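PDB 6ZUS: extracellular protein 11-1 from Passalora fulva, which acts as a secreted, zinc-binding avirulence effector of the fungus and probably influences how plant resistance proteins perceive infection. Local coordinates for residues Gln48-Lys59 with Ile75-Val85; Ala10-Arg18 with Asp120-Arg130. All blocks are in the same frame, centred on the assembly; numbering follows the deposited sequence. Where two conformers were deposited one is given.

Interaction 1. Residues Gln48-Lys59 with Ile75-Val85; sequences QGADGFSTAIPK and ICSVQATAWRV
Ser-54 is the bump that fits the bay between Thr-81 and Trp-83: its CB sits 3.5 Å from Trp-83 CZ2. A chi1 of 79° places OG between the backbone N and the carbonyl carbon of Ser-54, from where it faces Thr-81 N and accepts from it (2.9 Å, 172° at the hydrogen), while Ser-54 N donates to Thr-81 O, a side chain thus standing in for a backbone acceptor. Nearby, the Phe-53 ring lays one face on Ala-82 (CE2 to Ala-82 CB 3.8 Å), and Tyr-104 of helix 101-109 touches both residues. At the corner of the chain the Trp-83 indole meets Asp-51 O with its edge, CD1 being 3.4 Å away. The extended Arg-84 chain passes Ala-50 O, then grips the single oxygen OD2 of Asp-51 side-on, from NE (2.7 Å) and NH2 (2.9 Å). The hollow of the 49-52 loop holds a water that accepts from Arg-84 N and Gln-48 NE2; Gln-48 OE1 bonds to Tyr-104 OH. Farther along, the small Ala-56 CB nests against Val-78 CG2 (3.8 Å) and also touches Phe-38 of helix 31-40. Beyond it, Ile-57 and Lys-59 form hydrogen-bonded pairs with Gln-79 and Ser-77, and strands 57-59 and 75-82 run at 162° to each other: an antiparallel beta hairpin at the edge of the four-stranded sheet.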
loop_
_atom_site.group_PDB
_atom_site.type_symbol
_atom_site.label_atom_id
_atom_site.label_comp_id
_atom_site.label_asym_id
_atom_site.label_seq_id
_atom_site.Cartn_x
_atom_site.Cartn_y
_atom_site.Cartn_z
ATOM N N GLN A 48 -3.460 8.078 -11.868
ATOM C CA GLN A 48 -3.867 8.941 -10.726
ATOM C C GLN A 48 -4.866 10.023 -11.219
ATOM O O GLN A 48 -4.545 10.741 -12.178
ATOM C CB GLN A 48 -2.660 9.637 -10.074
ATOM C CG GLN A 48 -2.916 10.040 -8.627
ATOM C CD GLN A 48 -3.111 8.816 -7.742
ATOM O OE1 GLN A 48 -2.381 7.831 -7.857
ATOM N NE2 GLN A 48 -4.092 8.892 -6.860
ATOM N N GLY A 49 -6.013 10.173 -10.547
ATOM C CA GLY A 49 -6.888 11.339 -10.685
ATOM C C GLY A 49 -6.493 12.440 -9.736
ATOM O O GLY A 49 -5.303 12.557 -9.333
ATOM N N ALA A 50 -7.459 13.289 -9.411
ATOM C CA ALA A 50 -7.234 14.492 -8.588
ATOM C C ALA A 50 -7.190 14.124 -7.091
ATOM O O ALA A 50 -7.537 12.962 -6.702
ATOM C CB ALA A 50 -8.322 15.497 -8.889
ATOM N N ASP A 51 -6.788 15.088 -6.277
ATOM C CA ASP A 51 -6.995 15.089 -4.808
ATOM C C ASP A 51 -5.932 14.237 -4.079
ATOM O O ASP A 51 -5.986 14.184 -2.828
ATOM C CB ASP A 51 -8.434 14.700 -4.448
ATOM C CG ASP A 51 -9.430 15.841 -4.646
ATOM O OD1 ASP A 51 -9.037 17.009 -4.419
ATOM O OD2 ASP A 51 -10.570 15.563 -4.986
ATOM N N GLY A 52 -5.008 13.587 -4.786
ATOM C CA GLY A 52 -3.881 12.899 -4.138
ATOM C C GLY A 52 -4.332 11.842 -3.131
ATOM O O GLY A 52 -5.215 11.024 -3.451
ATOM N N PHE A 53 -3.672 11.817 -1.972
ATOM C CA PHE A 53 -3.703 10.708 -0.992
ATOM C C PHE A 53 -4.155 11.279 0.341
ATOM O O PHE A 53 -3.824 12.424 0.669
ATOM C CB PHE A 53 -2.328 10.044 -0.837
ATOM C CG PHE A 53 -1.883 9.338 -2.082
ATOM C CD1 PHE A 53 -1.624 10.055 -3.236
ATOM C CD2 PHE A 53 -1.873 7.967 -2.153
ATOM C CE1 PHE A 53 -1.262 9.421 -4.417
ATOM C CE2 PHE A 53 -1.492 7.321 -3.316
ATOM C CZ PHE A 53 -1.181 8.043 -4.449
ATOM N N SER A 54 -4.856 10.446 1.080
ATOM C CA SER A 54 -5.270 10.696 2.481
ATOM C C SER A 54 -4.030 10.777 3.373
ATOM O O SER A 54 -2.866 10.520 2.904
ATOM C CB SER A 54 -6.206 9.656 2.939
ATOM O OG SER A 54 -5.492 8.489 3.281
ATOM N N THR A 55 -4.244 11.268 4.596
ATOM C CA THR A 55 -3.236 11.228 5.679
ATOM C C THR A 55 -2.774 9.771 5.839
ATOM O O THR A 55 -3.620 8.857 5.762
ATOM C CB THR A 55 -3.837 11.761 6.992
ATOM O OG1 THR A 55 -4.111 13.140 6.734
ATOM C CG2 THR A 55 -2.895 11.612 8.160
ATOM N N ALA A 56 -1.473 9.578 5.935
ATOM C CA ALA A 56 -0.880 8.224 6.103
ATOM C C ALA A 56 -1.043 7.812 7.578
ATOM O O ALA A 56 -0.914 8.667 8.463
ATOM C CB ALA A 56 0.538 8.248 5.640
ATOM N N ILE A 57 -1.269 6.529 7.826
ATOM C CA ILE A 57 -1.391 5.954 9.189
ATOM C C ILE A 57 -0.350 4.839 9.346
ATOM O O ILE A 57 -0.591 3.731 8.857
ATOM C CB ILE A 57 -2.823 5.449 9.381
ATOM C CG1 ILE A 57 -3.821 6.599 9.190
ATOM C CG2 ILE A 57 -2.988 4.769 10.741
ATOM C CD1 ILE A 57 -5.243 6.173 9.342
ATOM N N PRO A 58 0.791 5.122 10.004
ATOM C CA PRO A 58 1.736 4.081 10.434
ATOM C C PRO A 58 1.137 3.102 11.446
ATOM O O PRO A 58 0.258 3.443 12.259
ATOM C CB PRO A 58 2.960 4.827 10.998
ATOM C CG PRO A 58 2.830 6.214 10.426
ATOM C CD PRO A 58 1.324 6.461 10.301
ATOM N N LYS A 59 1.604 1.857 11.403
ATOM C CA LYS A 59 1.166 0.836 12.368
ATOM C C LYS A 59 2.354 -0.083 12.623
ATOM O O LYS A 59 3.141 -0.346 11.684
ATOM C CB LYS A 59 -0.036 0.073 11.823
ATOM C CG LYS A 59 -0.674 -0.898 12.799
ATOM C CD LYS A 59 -1.339 -2.101 12.116
ATOM C CE LYS A 59 -2.469 -1.741 11.163
ATOM N NZ LYS A 59 -3.389 -2.885 10.920
ATOM N N ILE A 75 5.497 -6.543 12.104
ATOM C CA ILE A 75 4.851 -6.087 10.849
ATOM C C ILE A 75 4.743 -4.569 10.953
ATOM O O ILE A 75 4.027 -4.109 11.849
ATOM C CB ILE A 75 3.520 -6.781 10.556
ATOM C CG1 ILE A 75 3.694 -8.303 10.503
ATOM C CG2 ILE A 75 2.916 -6.216 9.271
ATOM C CD1 ILE A 75 2.393 -9.076 10.557
ATOM N N CYS A 76 5.565 -3.854 10.199
ATOM C CA CYS A 76 5.620 -2.374 10.190
ATOM C C CYS A 76 4.954 -1.923 8.896
ATOM O O CYS A 76 5.327 -2.432 7.835
ATOM C CB CYS A 76 7.057 -1.905 10.317
ATOM S SG CYS A 76 7.713 -2.553 11.881
ATOM N N SER A 77 3.918 -1.090 8.971
ATOM C CA SER A 77 3.120 -0.787 7.767
ATOM C C SER A 77 2.729 0.677 7.803
ATOM O O SER A 77 2.754 1.323 8.890
ATOM C CB SER A 77 1.935 -1.686 7.659
ATOM O OG SER A 77 1.056 -1.480 8.767
ATOM N N VAL A 78 2.447 1.202 6.629
ATOM C CA VAL A 78 1.845 2.561 6.528
ATOM C C VAL A 78 0.757 2.469 5.456
ATOM O O VAL A 78 0.984 1.820 4.405
ATOM C CB VAL A 78 2.915 3.622 6.264
ATOM C CG1 VAL A 78 3.722 3.391 4.992
ATOM C CG2 VAL A 78 2.315 5.007 6.287
ATOM N N GLN A 79 -0.412 3.040 5.763
ATOM C CA GLN A 79 -1.586 2.943 4.879
ATOM C C GLN A 79 -2.123 4.349 4.602
ATOM O O GLN A 79 -1.983 5.251 5.431
ATOM C CB GLN A 79 -2.622 1.991 5.442
ATOM C CG GLN A 79 -3.209 2.482 6.742
ATOM C CD GLN A 79 -3.888 1.345 7.468
ATOM O OE1 GLN A 79 -3.235 0.517 8.130
ATOM N NE2 GLN A 79 -5.206 1.323 7.331
ATOM N N ALA A 80 -2.686 4.503 3.421
ATOM C CA ALA A 80 -3.360 5.727 2.974
ATOM C C ALA A 80 -4.291 5.347 1.821
ATOM O O ALA A 80 -4.128 4.264 1.188
ATOM C CB ALA A 80 -2.325 6.767 2.594
ATOM N N THR A 81 -5.231 6.241 1.536
ATOM C CA THR A 81 -6.211 6.063 0.446
ATOM C C THR A 81 -5.805 6.962 -0.714
ATOM O O THR A 81 -5.570 8.169 -0.489
ATOM C CB THR A 81 -7.628 6.389 0.913
ATOM O OG1 THR A 81 -7.937 5.428 1.938
ATOM C CG2 THR A 81 -8.611 6.326 -0.235
ATOM N N ALA A 82 -5.683 6.375 -1.894
ATOM C CA ALA A 82 -5.659 7.139 -3.160
ATOM C C ALA A 82 -7.120 7.506 -3.467
ATOM O O ALA A 82 -7.905 6.630 -3.799
ATOM C CB ALA A 82 -4.994 6.335 -4.271
ATOM N N TRP A 83 -7.457 8.786 -3.342
ATOM C CA TRP A 83 -8.868 9.243 -3.454
ATOM C C TRP A 83 -9.478 8.952 -4.829
ATOM O O TRP A 83 -10.688 8.540 -4.877
ATOM C CB TRP A 83 -8.960 10.721 -3.101
ATOM C CG TRP A 83 -8.691 11.005 -1.664
ATOM C CD1 TRP A 83 -7.785 11.881 -1.172
ATOM C CD2 TRP A 83 -9.430 10.484 -0.547
ATOM N NE1 TRP A 83 -7.888 11.918 0.191
ATOM C CE2 TRP A 83 -8.881 11.075 0.601
ATOM C CE3 TRP A 83 -10.514 9.592 -0.419
ATOM C CZ2 TRP A 83 -9.349 10.773 1.880
ATOM C CZ3 TRP A 83 -10.973 9.283 0.844
ATOM C CH2 TRP A 83 -10.397 9.884 1.972
ATOM N N ARG A 84 -8.703 9.118 -5.902
ATOM C CA ARG A 84 -9.266 9.053 -7.281
ATOM C C ARG A 84 -8.258 8.393 -8.223
ATOM O O ARG A 84 -7.166 8.968 -8.438
ATOM C CB ARG A 84 -9.626 10.464 -7.758
ATOM C CG ARG A 84 -10.574 11.219 -6.849
ATOM C CD ARG A 84 -10.800 12.591 -7.406
ATOM N NE ARG A 84 -11.422 13.415 -6.387
ATOM C CZ ARG A 84 -12.684 13.316 -5.992
ATOM N NH1 ARG A 84 -13.513 12.446 -6.557
ATOM N NH2 ARG A 84 -13.120 14.146 -5.051
ATOM N N VAL A 85 -8.605 7.195 -8.679
ATOM C CA VAL A 85 -7.759 6.350 -9.554
ATOM C C VAL A 85 -8.617 5.921 -10.757
ATOM O O VAL A 85 -9.779 5.554 -10.572
ATOM C CB VAL A 85 -7.163 5.160 -8.781
ATOM C CG1 VAL A 85 -6.304 4.322 -9.722
ATOM C CG2 VAL A 85 -6.415 5.625 -7.537
HETATM O O HOH W 1 -6.120 10.677 -5.910
HETATM O O HOH W 2 -0.634 0.820 8.365
HETATM O O HOH W 3 1.422 -3.153 10.881
#

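Interaction 2. Residues Ala10-Arg18 with Asp120-Arg130. With ZN (zinc ion), chain G.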
loop_
_atom_site.group_PDB
_atom_site.type_symbol
_atom_site.label_atom_id
_atom_site.label_comp_id
_atom_site.label_asym_id
_atom_site.label_seq_id
_atom_site.Cartn_x
_atom_site.Cartn_y
_atom_site.Cartn_z
ATOM N N ALA A 10 -7.571 1.815 -1.188
ATOM C CA ALA A 10 -6.924 1.660 0.129
ATOM C C ALA A 10 -5.580 0.956 -0.117
ATOM O O ALA A 10 -5.600 -0.181 -0.558
ATOM C CB ALA A 10 -7.791 0.877 1.076
ATOM N N LEU A 11 -4.476 1.641 0.134
ATOM C CA LEU A 11 -3.079 1.153 -0.128
ATOM C C LEU A 11 -2.375 0.924 1.205
ATOM O O LEU A 11 -2.582 1.713 2.183
ATOM C CB LEU A 11 -2.312 2.191 -0.945
ATOM C CG LEU A 11 -2.866 2.484 -2.343
ATOM C CD1 LEU A 11 -2.350 3.800 -2.844
ATOM C CD2 LEU A 11 -2.510 1.382 -3.308
ATOM N N LYS A 12 -1.507 -0.061 1.223
ATOM C CA LYS A 12 -0.690 -0.334 2.431
ATOM C C LYS A 12 0.652 -0.940 2.020
ATOM O O LYS A 12 0.683 -1.877 1.178
ATOM C CB LYS A 12 -1.464 -1.206 3.419
ATOM C CG LYS A 12 -0.707 -1.476 4.693
ATOM C CD LYS A 12 -1.582 -1.936 5.798
ATOM C CE LYS A 12 -1.856 -3.399 5.806
ATOM N NZ LYS A 12 -2.113 -3.852 7.203
ATOM N N TRP A 13 1.687 -0.306 2.531
ATOM C CA TRP A 13 3.112 -0.687 2.379
ATOM C C TRP A 13 3.493 -1.480 3.620
ATOM O O TRP A 13 3.215 -1.023 4.759
ATOM C CB TRP A 13 3.937 0.565 2.239
ATOM C CG TRP A 13 5.380 0.311 2.011
ATOM C CD1 TRP A 13 6.035 0.340 0.812
ATOM C CD2 TRP A 13 6.375 0.095 3.030
ATOM N NE1 TRP A 13 7.367 0.146 1.014
ATOM C CE2 TRP A 13 7.614 -0.037 2.354
ATOM C CE3 TRP A 13 6.357 0.008 4.429
ATOM C CZ2 TRP A 13 8.808 -0.253 3.031
ATOM C CZ3 TRP A 13 7.544 -0.231 5.103
ATOM C CH2 TRP A 13 8.739 -0.361 4.404
ATOM N N VAL A 14 4.086 -2.648 3.451
ATOM C CA VAL A 14 4.347 -3.565 4.590
ATOM C C VAL A 14 5.802 -4.033 4.572
ATOM O O VAL A 14 6.276 -4.452 3.506
ATOM C CB VAL A 14 3.373 -4.763 4.615
ATOM C CG1 VAL A 14 3.584 -5.577 5.887
ATOM C CG2 VAL A 14 1.902 -4.354 4.470
ATOM N N HIS A 15 6.450 -3.971 5.734
ATOM C CA HIS A 15 7.723 -4.689 6.013
ATOM C C HIS A 15 7.452 -5.690 7.151
ATOM O O HIS A 15 7.200 -5.238 8.271
ATOM C CB HIS A 15 8.878 -3.715 6.326
ATOM C CG HIS A 15 10.174 -4.458 6.430
ATOM N ND1 HIS A 15 11.300 -3.969 7.066
ATOM C CD2 HIS A 15 10.523 -5.685 5.999
ATOM C CE1 HIS A 15 12.261 -4.841 6.975
ATOM N NE2 HIS A 15 11.831 -5.891 6.368
ATOM N N GLN A 16 7.462 -6.991 6.844
ATOM C CA GLN A 16 7.357 -8.083 7.832
ATOM C C GLN A 16 8.749 -8.681 7.998
ATOM O O GLN A 16 9.388 -9.091 7.003
ATOM C CB GLN A 16 6.345 -9.146 7.394
ATOM C CG GLN A 16 6.172 -10.282 8.427
ATOM C CD GLN A 16 5.126 -11.296 8.024
ATOM O OE1 GLN A 16 4.343 -11.085 7.055
ATOM N NE2 GLN A 16 5.174 -12.410 8.736
ATOM N N PHE A 17 9.219 -8.752 9.217
ATOM C CA PHE A 17 10.554 -9.333 9.523
ATOM C C PHE A 17 10.603 -9.903 10.946
ATOM O O PHE A 17 9.709 -9.656 11.761
ATOM C CB PHE A 17 11.618 -8.267 9.320
ATOM C CG PHE A 17 11.420 -7.010 10.130
ATOM C CD1 PHE A 17 10.559 -6.000 9.721
ATOM C CD2 PHE A 17 12.106 -6.846 11.340
ATOM C CE1 PHE A 17 10.363 -4.855 10.491
ATOM C CE2 PHE A 17 11.943 -5.692 12.089
ATOM C CZ PHE A 17 11.092 -4.686 11.656
ATOM N N ARG A 18 11.637 -10.695 11.228
ATOM C CA ARG A 18 11.797 -11.345 12.557
ATOM C C ARG A 18 12.889 -10.591 13.317
ATOM O O ARG A 18 13.863 -10.127 12.679
ATOM C CB ARG A 18 12.156 -12.837 12.462
ATOM C CG ARG A 18 11.374 -13.656 11.441
ATOM C CD ARG A 18 9.891 -13.816 11.690
ATOM N NE ARG A 18 9.324 -14.665 10.639
ATOM C CZ ARG A 18 8.157 -14.458 10.006
ATOM N NH1 ARG A 18 7.388 -13.431 10.317
ATOM N NH2 ARG A 18 7.769 -15.289 9.047
ATOM N N ASP A 120 -1.005 -11.996 6.350
ATOM C CA ASP A 120 0.429 -11.717 6.612
ATOM C C ASP A 120 1.175 -13.016 6.962
ATOM O O ASP A 120 2.308 -13.196 6.469
ATOM C CB ASP A 120 0.574 -10.665 7.724
ATOM C CG ASP A 120 0.070 -9.289 7.292
ATOM O OD1 ASP A 120 0.308 -8.890 6.088
ATOM O OD2 ASP A 120 -0.550 -8.601 8.169
ATOM N N LYS A 121 0.597 -13.898 7.813
ATOM C CA LYS A 121 1.328 -15.107 8.295
ATOM C C LYS A 121 1.669 -16.055 7.140
ATOM O O LYS A 121 2.485 -16.982 7.348
ATOM C CB LYS A 121 0.528 -15.858 9.363
ATOM C CG LYS A 121 -0.806 -16.430 8.927
ATOM C CD LYS A 121 -1.388 -17.265 10.027
ATOM C CE LYS A 121 -2.726 -17.853 9.673
ATOM N NZ LYS A 121 -2.590 -18.818 8.564
ATOM N N ASP A 122 0.964 -15.935 6.020
ATOM C CA ASP A 122 1.147 -16.794 4.827
ATOM C C ASP A 122 1.949 -16.055 3.721
ATOM O O ASP A 122 1.909 -16.496 2.565
ATOM C CB ASP A 122 -0.231 -17.284 4.388
ATOM C CG ASP A 122 -0.858 -18.130 5.474
ATOM O OD1 ASP A 122 -0.161 -19.090 5.935
ATOM O OD2 ASP A 122 -1.988 -17.811 5.892
ATOM N N ILE A 123 2.614 -14.950 4.047
ATOM C CA ILE A 123 3.426 -14.145 3.088
ATOM C C ILE A 123 4.857 -14.197 3.604
ATOM O O ILE A 123 5.072 -13.828 4.755
ATOM C CB ILE A 123 2.897 -12.702 2.879
ATOM C CG1 ILE A 123 1.492 -12.730 2.252
ATOM C CG2 ILE A 123 3.862 -11.852 2.057
ATOM C CD1 ILE A 123 0.770 -11.396 2.220
ATOM N N TYR A 124 5.796 -14.573 2.726
ATOM C CA TYR A 124 7.185 -14.856 3.174
ATOM C C TYR A 124 8.215 -13.903 2.542
ATOM O O TYR A 124 9.382 -14.030 2.894
ATOM C CB TYR A 124 7.506 -16.322 2.883
ATOM C CG TYR A 124 6.504 -17.273 3.508
ATOM C CD1 TYR A 124 6.490 -17.514 4.878
ATOM C CD2 TYR A 124 5.525 -17.871 2.731
ATOM C CE1 TYR A 124 5.545 -18.363 5.445
ATOM C CE2 TYR A 124 4.571 -18.714 3.280
ATOM C CZ TYR A 124 4.577 -18.960 4.642
ATOM O OH TYR A 124 3.619 -19.804 5.154
ATOM N N VAL A 125 7.828 -12.968 1.677
ATOM C CA VAL A 125 8.752 -11.907 1.176
ATOM C C VAL A 125 8.759 -10.824 2.257
ATOM O O VAL A 125 7.769 -10.690 3.007
ATOM C CB VAL A 125 8.335 -11.396 -0.216
ATOM C CG1 VAL A 125 8.260 -12.569 -1.190
ATOM C CG2 VAL A 125 7.021 -10.623 -0.211
ATOM N N GLY A 126 9.826 -10.094 2.403
ATOM C CA GLY A 126 9.876 -9.196 3.575
ATOM C C GLY A 126 9.008 -7.951 3.321
ATOM O O GLY A 126 8.348 -7.452 4.255
ATOM N N TYR A 127 9.073 -7.417 2.102
ATOM C CA TYR A 127 8.440 -6.138 1.730
ATOM C C TYR A 127 7.357 -6.436 0.732
ATOM O O TYR A 127 7.655 -7.142 -0.283
ATOM C CB TYR A 127 9.442 -5.204 1.091
ATOM C CG TYR A 127 10.512 -4.721 2.028
ATOM C CD1 TYR A 127 11.658 -5.453 2.222
ATOM C CD2 TYR A 127 10.382 -3.513 2.696
ATOM C CE1 TYR A 127 12.669 -5.005 3.043
ATOM C CE2 TYR A 127 11.386 -3.048 3.510
ATOM C CZ TYR A 127 12.538 -3.793 3.688
ATOM O OH TYR A 127 13.506 -3.277 4.515
ATOM N N TYR A 128 6.158 -5.868 0.940
ATOM C CA TYR A 128 5.023 -6.132 0.021
ATOM C C TYR A 128 3.989 -5.016 0.192
ATOM O O TYR A 128 4.116 -4.135 1.096
ATOM C CB TYR A 128 4.451 -7.544 0.196
ATOM C CG TYR A 128 3.997 -7.945 1.593
ATOM C CD1 TYR A 128 4.926 -8.390 2.523
ATOM C CD2 TYR A 128 2.660 -7.875 2.018
ATOM C CE1 TYR A 128 4.559 -8.751 3.810
ATOM C CE2 TYR A 128 2.281 -8.215 3.321
ATOM C CZ TYR A 128 3.232 -8.688 4.212
ATOM O OH TYR A 128 2.871 -9.090 5.464
ATOM N N SER A 129 3.009 -5.097 -0.690
ATOM C CA SER A 129 1.941 -4.081 -0.796
ATOM C C SER A 129 0.571 -4.749 -0.734
ATOM O O SER A 129 0.417 -5.947 -1.069
ATOM C CB SER A 129 2.106 -3.256 -2.057
ATOM O OG SER A 129 1.915 -4.045 -3.200
ATOM N N ARG A 130 -0.388 -3.965 -0.269
ATOM C CA ARG A 130 -1.838 -4.243 -0.296
ATOM C C ARG A 130 -2.497 -3.098 -1.075
ATOM O O ARG A 130 -2.061 -1.906 -0.972
ATOM C CB ARG A 130 -2.454 -4.326 1.096
ATOM C CG ARG A 130 -1.706 -5.236 2.056
ATOM C CD ARG A 130 -1.866 -6.677 1.585
ATOM N NE ARG A 130 -1.585 -7.557 2.698
ATOM C CZ ARG A 130 -1.893 -8.855 2.745
ATOM N NH1 ARG A 130 -2.473 -9.435 1.712
ATOM N NH2 ARG A 130 -1.628 -9.551 3.831
HETATM ZN ZN ZN G . 11.581 -2.073 7.746
HETATM O O HOH W 4 -1.021 -5.905 8.730
HETATM O O HOH W 5 5.365 -14.884 7.337
HETATM O O HOH W 6 12.742 -0.911 6.176
#
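Lys-12 and Val-14 pair with Arg-130 and Tyr-128 through reciprocal backbone hydrogen bonds, an antiparallel arrangement that joins 127-130, part of outer strand 127-138 of the sheet, to strand 6-20; Val-14 N reaches Tyr-128 O at 2.8 Å. A fifth bond, Gln-16 N to Gly-126 O, continues the pairing into the loop. On the Val-14 side, Asp-120 OD1 accepts from Tyr-128 OH (2.6 Å) and from Arg-130 NH2 (3.0 Å), which approach from opposite faces of the carboxylate, a grip that limits its rotation. Arg-130 NH1 bonds to Glu-118 O and Tyr-114 O, and a water links Asp-120 OD2 to Lys-12 NZ. Val-14 CB stands over one face of the Tyr-128 ring in a CH-pi contact, 14° off the normal, while Ile-123 CG2 covers the other. The opposite side of the sheet carries an aromatic cluster of Trp-13, His-15 and Tyr-127. Here the imidazole is sandwiched: Tyr-127 stacks face to face on it (centroids 3.8 Å apart, planes at 10°), and Phe-17 CD1 lies above its second face. Held between these two rings, His-15 binds zinc through ND1 at 2.0 Å, and a zinc-bound water is 3.0 Å from Tyr-127 OH.

How the interactions relate
Interactions 1 and 2 belong to one four-stranded antiparallel sheet, ordered 57-64, 71-86, 6-20, 127-138, and their centres are 16 Å apart. Each seats an outer strand on one of the two central strands, which in turn pair with each other: Cys-76 O is 2.8 Å from His-15 N, a probable hydrogen bond. Along the chain, 10-18 comes first, then 48-59 and 75-85, then 120-130, so the local hairpin of interaction 1 is nested inside the long loop closed by interaction 2. Helices 31-40 and 101-109 both touch residues of each contact. The side chain of Cys-76, in the disulfide with Cys-29, is about 5 Å from that of His-15, so this metal site lies where the two central strands meet.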